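L-arabinose ABC transporter, periplasmic L-arabinose-binding protein (Burkholderia thailandensis, PDB 4KZK) probably captures L-arabinose in the periplasm for uptake by an ABC transporter, and holds beta-D-galactose in the cleft between its two lobes. Local coordinates at residues Phe41-Pro46 and Gln52-Phe57; Gly94-Ala99 and Val300-Trp305. All blocks are in the same frame, centred on the assembly; numbering follows the deposited sequence.

Contact 1. Residues Phe41-Pro46 and Gln52-Phe57; sequences FVVKQP and QDEWRF. With GAL (beta-D-galactopyranose), chain B.
Q52 reaches back to the loop that follows strand 38-43: its NE2 donates to the carbonyl O of P46 over 2.9 Å, almost straight at 169°, with the acceptor near the amide plane. The bend at chi2 (-67°) turns the amide toward P46, and a long, flexible polar side chain suits this partly open end of the contact. E54 comes next. Its OE1 lies at the edge of the F41 ring, 3.4 Å from CE1, where the ring's weakly positive hydrogens face it; OE2 sits close to D123 OD2 of the sugar site, a pairing that could favour a proton on one of the two. W55 gives the largest share of the buried surface of any one residue. Its indole NE1 donates to F41 O at 3.0 Å, approaching from above the carbonyl plane, while CZ2 packs 3.5 Å from V43 CG2, so one flat side chain serves both a backbone carbonyl and a valine. Beyond the strand, K44 extends straight past CG, and its NZ donates to O2 (2.8 Å) and O1 of the galactose. This is the first half of a beta-alpha-beta unit: helix 49-65 runs back antiparallel to strand 38-43, which lies between strands 68-73 and 94-98, with helix 291-308 touching F41 and E54.

Contact 2. Residues Gly94-Ala99 and Val300-Trp305; sequences GVIICA and VNMYDW
M302 of helix 291-308 lies over G94, V95 and I96 at the start of strand 94-98, a helix-on-sheet contact in the N-terminal lobe of a periplasmic binding protein. The lobe has a Rossmann-like alpha/beta core, and here a helix from late in the chain covers its parallel sheet. Strand and helix run nearly antiparallel, at 157°, with their axes 9.2 Å apart at closest approach.

The apolar contacts come first. I96 sends its delta carbon toward the helix, and CD1 meets M302 CB at 4.0 Å, the two chains lying side by side but heading opposite ways. A beta-branched isoleucine suits an extended strand, and its longer branch reaches the base of the methionine. I96 also touches F41 and V122 on the two flanking strands, which places it in the middle of the buried layer.

The remaining contacts are between the methionine and the strand backbone. M302 leaves the helix with CG anti to its own N (chi1 177°), then turns at chi2 and chi3, which folds the thioether over the strand. An unbranched, flexible chain can follow this curved path. SD settles 4.0 Å from G94 CA. With no side chain at G94, the sulfur can lie directly over the strand's alpha carbon. M302 also packs on I39, K118 and M120, so its side chain spans three adjacent strands.

W305, one turn further along the helix, instead makes a cation-pi contact with K118 of strand 118-122. At the far end of the methionine, the CE methyl lies 3.6 Å from V95 O and 4.0 Å from V95 N, against the peptide backbone of the strand.

Overall arrangement
From the N terminus, contact 1 closes first: it closes the short loop by which strand 38-43 leads into helix 49-65. Contact 2 opens later, with strand 94-98, and closes some two hundred residues on, after the chain has built much of the other lobe and returned in helix 291-308. The two therefore follow in series, neither nested nor crossed. In space they adjoin, their centres about 12 Å apart, because strands 38-43 and 94-98 are neighbours in the sheet. Probable hydrogen bonds join V42 N to I96 O (2.8 Å) and V42 O to C98 N. Together the two contacts attach an early helix, 49-65, and a late one, 291-308, to the same sheet.

Contact 1. Residues Phe41-Pro46 and Gln52-Phe57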
loop_
_atom_site.group_PDB
_atom_site.type_symbol
_atom_site.label_atom_id
_atom_site.label_comp_id
_atom_site.label_asym_id
_atom_site.label_seq_id
_atom_site.Cartn_x
_atom_site.Cartn_y
_atom_site.Cartn_z
ATOM N N PHE A 41 -4.325 17.391 1.405
ATOM C CA PHE A 41 -3.788 16.026 1.445
ATOM C C PHE A 41 -4.957 15.106 1.111
ATOM O O PHE A 41 -5.834 14.882 1.926
ATOM C CB PHE A 41 -3.187 15.695 2.809
ATOM C CG PHE A 41 -2.118 14.623 2.772
ATOM C CD1 PHE A 41 -2.397 13.322 2.347
ATOM C CD2 PHE A 41 -0.813 14.916 3.148
ATOM C CE1 PHE A 41 -1.394 12.359 2.325
ATOM C CE2 PHE A 41 0.186 13.950 3.130
ATOM C CZ PHE A 41 -0.115 12.655 2.701
ATOM N N VAL A 42 -4.951 14.625 -0.121
ATOM C CA VAL A 42 -6.101 13.969 -0.753
ATOM C C VAL A 42 -5.751 12.504 -0.915
ATOM O O VAL A 42 -4.714 12.192 -1.465
ATOM C CB VAL A 42 -6.426 14.644 -2.109
ATOM C CG1 VAL A 42 -7.540 13.899 -2.830
ATOM C CG2 VAL A 42 -6.775 16.118 -1.859
ATOM N N VAL A 43 -6.600 11.610 -0.405
ATOM C CA VAL A 43 -6.306 10.172 -0.416
ATOM C C VAL A 43 -7.391 9.323 -1.071
ATOM O O VAL A 43 -8.588 9.596 -0.940
ATOM C CB VAL A 43 -6.036 9.634 1.020
ATOM C CG1 VAL A 43 -4.900 10.407 1.674
ATOM C CG2 VAL A 43 -7.294 9.655 1.883
ATOM N N LYS A 44 -6.979 8.267 -1.759
ATOM C CA LYS A 44 -7.927 7.448 -2.499
ATOM C C LYS A 44 -8.874 6.629 -1.623
ATOM O O LYS A 44 -9.992 6.321 -2.042
ATOM C CB LYS A 44 -7.200 6.513 -3.476
ATOM C CG LYS A 44 -6.216 5.568 -2.826
ATOM C CD LYS A 44 -5.543 4.620 -3.819
ATOM C CE LYS A 44 -4.654 3.635 -3.071
ATOM N NZ LYS A 44 -3.927 2.638 -3.933
ATOM N N GLN A 45 -8.430 6.243 -0.421
ATOM C CA GLN A 45 -9.117 5.206 0.376
ATOM C C GLN A 45 -9.038 5.516 1.859
ATOM O O GLN A 45 -8.179 4.971 2.571
ATOM C CB GLN A 45 -8.545 3.811 0.108
ATOM C CG GLN A 45 -9.049 3.198 -1.190
ATOM C CD GLN A 45 -8.420 1.842 -1.456
ATOM O OE1 GLN A 45 -8.391 0.979 -0.568
ATOM N NE2 GLN A 45 -7.891 1.646 -2.654
ATOM N N PRO A 46 -9.956 6.340 2.358
ATOM C CA PRO A 46 -9.881 6.722 3.784
ATOM C C PRO A 46 -10.160 5.569 4.751
ATOM O O PRO A 46 -9.884 5.713 5.929
ATOM C CB PRO A 46 -10.967 7.785 3.923
ATOM C CG PRO A 46 -11.952 7.416 2.868
ATOM C CD PRO A 46 -11.125 6.957 1.706
ATOM N N GLN A 52 -5.070 7.053 6.938
ATOM C CA GLN A 52 -5.317 7.693 8.231
ATOM C C GLN A 52 -3.978 8.007 8.921
ATOM O O GLN A 52 -3.808 9.064 9.558
ATOM C CB GLN A 52 -6.226 6.821 9.119
ATOM C CG GLN A 52 -7.655 6.645 8.572
ATOM C CD GLN A 52 -8.484 7.924 8.550
ATOM O OE1 GLN A 52 -8.176 8.887 9.247
ATOM N NE2 GLN A 52 -9.544 7.938 7.742
ATOM N N ASP A 53 -3.005 7.113 8.788
ATOM C CA ASP A 53 -1.691 7.339 9.384
ATOM C C ASP A 53 -0.951 8.461 8.680
ATOM O O ASP A 53 -0.318 9.294 9.342
ATOM C CB ASP A 53 -0.821 6.080 9.348
ATOM C CG ASP A 53 -1.322 4.976 10.260
ATOM O OD1 ASP A 53 -2.094 5.237 11.212
ATOM O OD2 ASP A 53 -0.907 3.826 10.048
ATOM N N GLU A 54 -1.010 8.493 7.351
ATOM C CA GLU A 54 -0.436 9.639 6.623
ATOM C C GLU A 54 -1.027 10.934 7.126
ATOM O O GLU A 54 -0.279 11.891 7.387
ATOM C CB GLU A 54 -0.699 9.495 5.126
ATOM C CG GLU A 54 0.204 8.481 4.461
ATOM C CD GLU A 54 0.008 8.434 2.958
ATOM O OE1 GLU A 54 -0.980 8.985 2.462
ATOM O OE2 GLU A 54 0.865 7.818 2.267
ATOM N N TRP A 55 -2.353 10.980 7.252
ATOM C CA TRP A 55 -3.054 12.187 7.735
ATOM C C TRP A 55 -2.628 12.617 9.131
ATOM O O TRP A 55 -2.481 13.818 9.383
ATOM C CB TRP A 55 -4.568 12.004 7.701
ATOM C CG TRP A 55 -5.222 12.293 6.355
ATOM C CD1 TRP A 55 -4.691 13.017 5.317
ATOM C CD2 TRP A 55 -6.552 11.952 5.963
ATOM N NE1 TRP A 55 -5.602 13.116 4.297
ATOM C CE2 TRP A 55 -6.753 12.467 4.664
ATOM C CE3 TRP A 55 -7.594 11.261 6.582
ATOM C CZ2 TRP A 55 -7.948 12.320 3.988
ATOM C CZ3 TRP A 55 -8.780 11.103 5.897
ATOM C CH2 TRP A 55 -8.956 11.633 4.622
ATOM N N ARG A 56 -2.451 11.661 10.033
ATOM C CA ARG A 56 -2.088 11.980 11.410
ATOM C C ARG A 56 -0.706 12.634 11.425
ATOM O O ARG A 56 -0.474 13.612 12.157
ATOM C CB ARG A 56 -2.114 10.713 12.283
ATOM C CG ARG A 56 -1.523 10.891 13.670
ATOM C CD ARG A 56 -1.823 9.693 14.554
ATOM N NE ARG A 56 -1.203 8.439 14.106
ATOM C CZ ARG A 56 -0.076 7.903 14.611
ATOM N NH1 ARG A 56 0.624 8.508 15.568
ATOM N NH2 ARG A 56 0.368 6.738 14.132
ATOM N N PHE A 57 0.217 12.119 10.622
ATOM C CA PHE A 57 1.566 12.693 10.556
ATOM C C PHE A 57 1.627 13.999 9.770
ATOM O O PHE A 57 2.411 14.907 10.118
ATOM C CB PHE A 57 2.570 11.653 10.061
ATOM C CG PHE A 57 2.888 10.643 11.103
ATOM C CD1 PHE A 57 3.612 11.028 12.219
ATOM C CD2 PHE A 57 2.428 9.343 11.029
ATOM C CE1 PHE A 57 3.900 10.128 13.218
ATOM C CE2 PHE A 57 2.716 8.430 12.046
ATOM C CZ PHE A 57 3.459 8.833 13.141
HETATM C C1 GAL B . -0.878 2.304 -1.801
HETATM C C2 GAL B . -1.768 1.320 -1.046
HETATM C C3 GAL B . -1.622 1.593 0.457
HETATM C C4 GAL B . -0.147 1.557 0.847
HETATM C C5 GAL B . 0.615 2.562 0.002
HETATM C C6 GAL B . 2.108 2.531 0.300
HETATM O O1 GAL B . -0.936 1.955 -3.170
HETATM O O2 GAL B . -3.099 1.521 -1.462
HETATM O O3 GAL B . -2.382 0.659 1.233
HETATM O O4 GAL B . 0.376 0.258 0.715
HETATM O O5 GAL B . 0.468 2.198 -1.363
HETATM O O6 GAL B . 2.802 3.472 -0.503
#

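Contact 2. Residues Gly94-Ala99 and Val300-Trp305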
loop_
_atom_site.group_PDB
_atom_site.type_symbol
_atom_site.label_atom_id
_atom_site.label_comp_id
_atom_site.label_asym_id
_atom_site.label_seq_id
_atom_site.Cartn_x
_atom_site.Cartn_y
_atom_site.Cartn_z
ATOM N N GLY A 94 -0.968 24.347 -2.085
ATOM C CA GLY A 94 -0.412 23.077 -2.517
ATOM C C GLY A 94 -1.314 21.913 -2.190
ATOM O O GLY A 94 -2.160 22.020 -1.313
ATOM N N VAL A 95 -1.096 20.804 -2.894
ATOM C CA VAL A 95 -1.833 19.557 -2.650
ATOM C C VAL A 95 -0.897 18.351 -2.835
ATOM O O VAL A 95 -0.117 18.255 -3.815
ATOM C CB VAL A 95 -3.071 19.451 -3.590
ATOM C CG1 VAL A 95 -2.676 19.614 -5.052
ATOM C CG2 VAL A 95 -3.850 18.143 -3.370
ATOM N N ILE A 96 -1.007 17.424 -1.887
ATOM C CA ILE A 96 -0.364 16.113 -1.955
ATOM C C ILE A 96 -1.490 15.111 -2.165
ATOM O O ILE A 96 -2.510 15.188 -1.480
ATOM C CB ILE A 96 0.402 15.818 -0.655
ATOM C CG1 ILE A 96 1.526 16.841 -0.430
ATOM C CG2 ILE A 96 0.962 14.408 -0.652
ATOM C CD1 ILE A 96 2.022 16.923 0.992
ATOM N N ILE A 97 -1.344 14.235 -3.142
ATOM C CA ILE A 97 -2.456 13.350 -3.499
ATOM C C ILE A 97 -2.001 11.916 -3.767
ATOM O O ILE A 97 -0.983 11.705 -4.408
ATOM C CB ILE A 97 -3.253 13.909 -4.705
ATOM C CG1 ILE A 97 -4.473 13.030 -5.035
ATOM C CG2 ILE A 97 -2.355 14.130 -5.928
ATOM C CD1 ILE A 97 -5.528 13.707 -5.879
ATOM N N CYS A 98 -2.774 10.962 -3.259
ATOM C CA CYS A 98 -2.706 9.579 -3.716
ATOM C C CYS A 98 -3.995 9.354 -4.483
ATOM O O CYS A 98 -5.042 9.148 -3.880
ATOM C CB CYS A 98 -2.581 8.567 -2.576
ATOM S SG CYS A 98 -2.448 6.867 -3.248
ATOM N N ALA A 99 -3.916 9.451 -5.801
ATOM C CA ALA A 99 -5.099 9.403 -6.636
ATOM C C ALA A 99 -5.652 7.985 -6.713
ATOM O O ALA A 99 -4.920 7.012 -6.583
ATOM C CB ALA A 99 -4.774 9.938 -8.023
ATOM N N VAL A 300 6.258 18.567 4.719
ATOM C CA VAL A 300 7.353 19.537 4.885
ATOM C C VAL A 300 7.991 19.907 3.543
ATOM O O VAL A 300 8.271 21.096 3.294
ATOM C CB VAL A 300 8.408 19.034 5.898
ATOM C CG1 VAL A 300 9.662 19.903 5.874
ATOM C CG2 VAL A 300 7.796 19.016 7.292
ATOM N N ASN A 301 8.216 18.915 2.686
ATOM C CA ASN A 301 8.740 19.168 1.355
ATOM C C ASN A 301 7.825 20.130 0.604
ATOM O O ASN A 301 8.308 21.097 0.008
ATOM C CB ASN A 301 8.925 17.863 0.570
ATOM C CG ASN A 301 10.095 17.032 1.073
ATOM O OD1 ASN A 301 11.015 17.537 1.728
ATOM N ND2 ASN A 301 10.081 15.752 0.742
ATOM N N MET A 302 6.516 19.896 0.670
ATOM C CA MET A 302 5.534 20.818 0.086
ATOM C C MET A 302 5.593 22.216 0.724
ATOM O O MET A 302 5.631 23.216 0.020
ATOM C CB MET A 302 4.107 20.243 0.191
ATOM C CG MET A 302 3.024 21.180 -0.338
ATOM S SD MET A 302 3.258 21.596 -2.076
ATOM C CE MET A 302 2.813 20.071 -2.895
ATOM N N TYR A 303 5.569 22.285 2.049
ATOM C CA TYR A 303 5.663 23.555 2.772
ATOM C C TYR A 303 6.866 24.382 2.309
ATOM O O TYR A 303 6.744 25.568 1.966
ATOM C CB TYR A 303 5.750 23.301 4.276
ATOM C CG TYR A 303 5.831 24.588 5.071
ATOM C CD1 TYR A 303 4.685 25.314 5.375
ATOM C CD2 TYR A 303 7.047 25.077 5.495
ATOM C CE1 TYR A 303 4.758 26.502 6.092
ATOM C CE2 TYR A 303 7.132 26.267 6.207
ATOM C CZ TYR A 303 5.979 26.965 6.510
ATOM O OH TYR A 303 6.062 28.149 7.215
ATOM N N ASP A 304 8.031 23.750 2.292
ATOM C CA ASP A 304 9.271 24.425 1.906
ATOM C C ASP A 304 9.254 24.816 0.424
ATOM O O ASP A 304 9.847 25.821 0.037
ATOM C CB ASP A 304 10.476 23.531 2.184
ATOM C CG ASP A 304 10.798 23.412 3.669
ATOM O OD1 ASP A 304 10.245 24.183 4.489
ATOM O OD2 ASP A 304 11.620 22.543 4.015
ATOM N N TRP A 305 8.584 24.020 -0.403
ATOM C CA TRP A 305 8.426 24.332 -1.828
ATOM C C TRP A 305 7.591 25.606 -2.007
ATOM O O TRP A 305 7.947 26.503 -2.793
ATOM C CB TRP A 305 7.765 23.151 -2.542
ATOM C CG TRP A 305 7.766 23.164 -4.039
ATOM C CD1 TRP A 305 8.457 24.000 -4.877
ATOM C CD2 TRP A 305 7.055 22.257 -4.884
ATOM N NE1 TRP A 305 8.195 23.671 -6.188
ATOM C CE2 TRP A 305 7.335 22.603 -6.216
ATOM C CE3 TRP A 305 6.184 21.194 -4.639
ATOM C CZ2 TRP A 305 6.781 21.911 -7.299
ATOM C CZ3 TRP A 305 5.634 20.517 -5.709
ATOM C CH2 TRP A 305 5.937 20.873 -7.022
#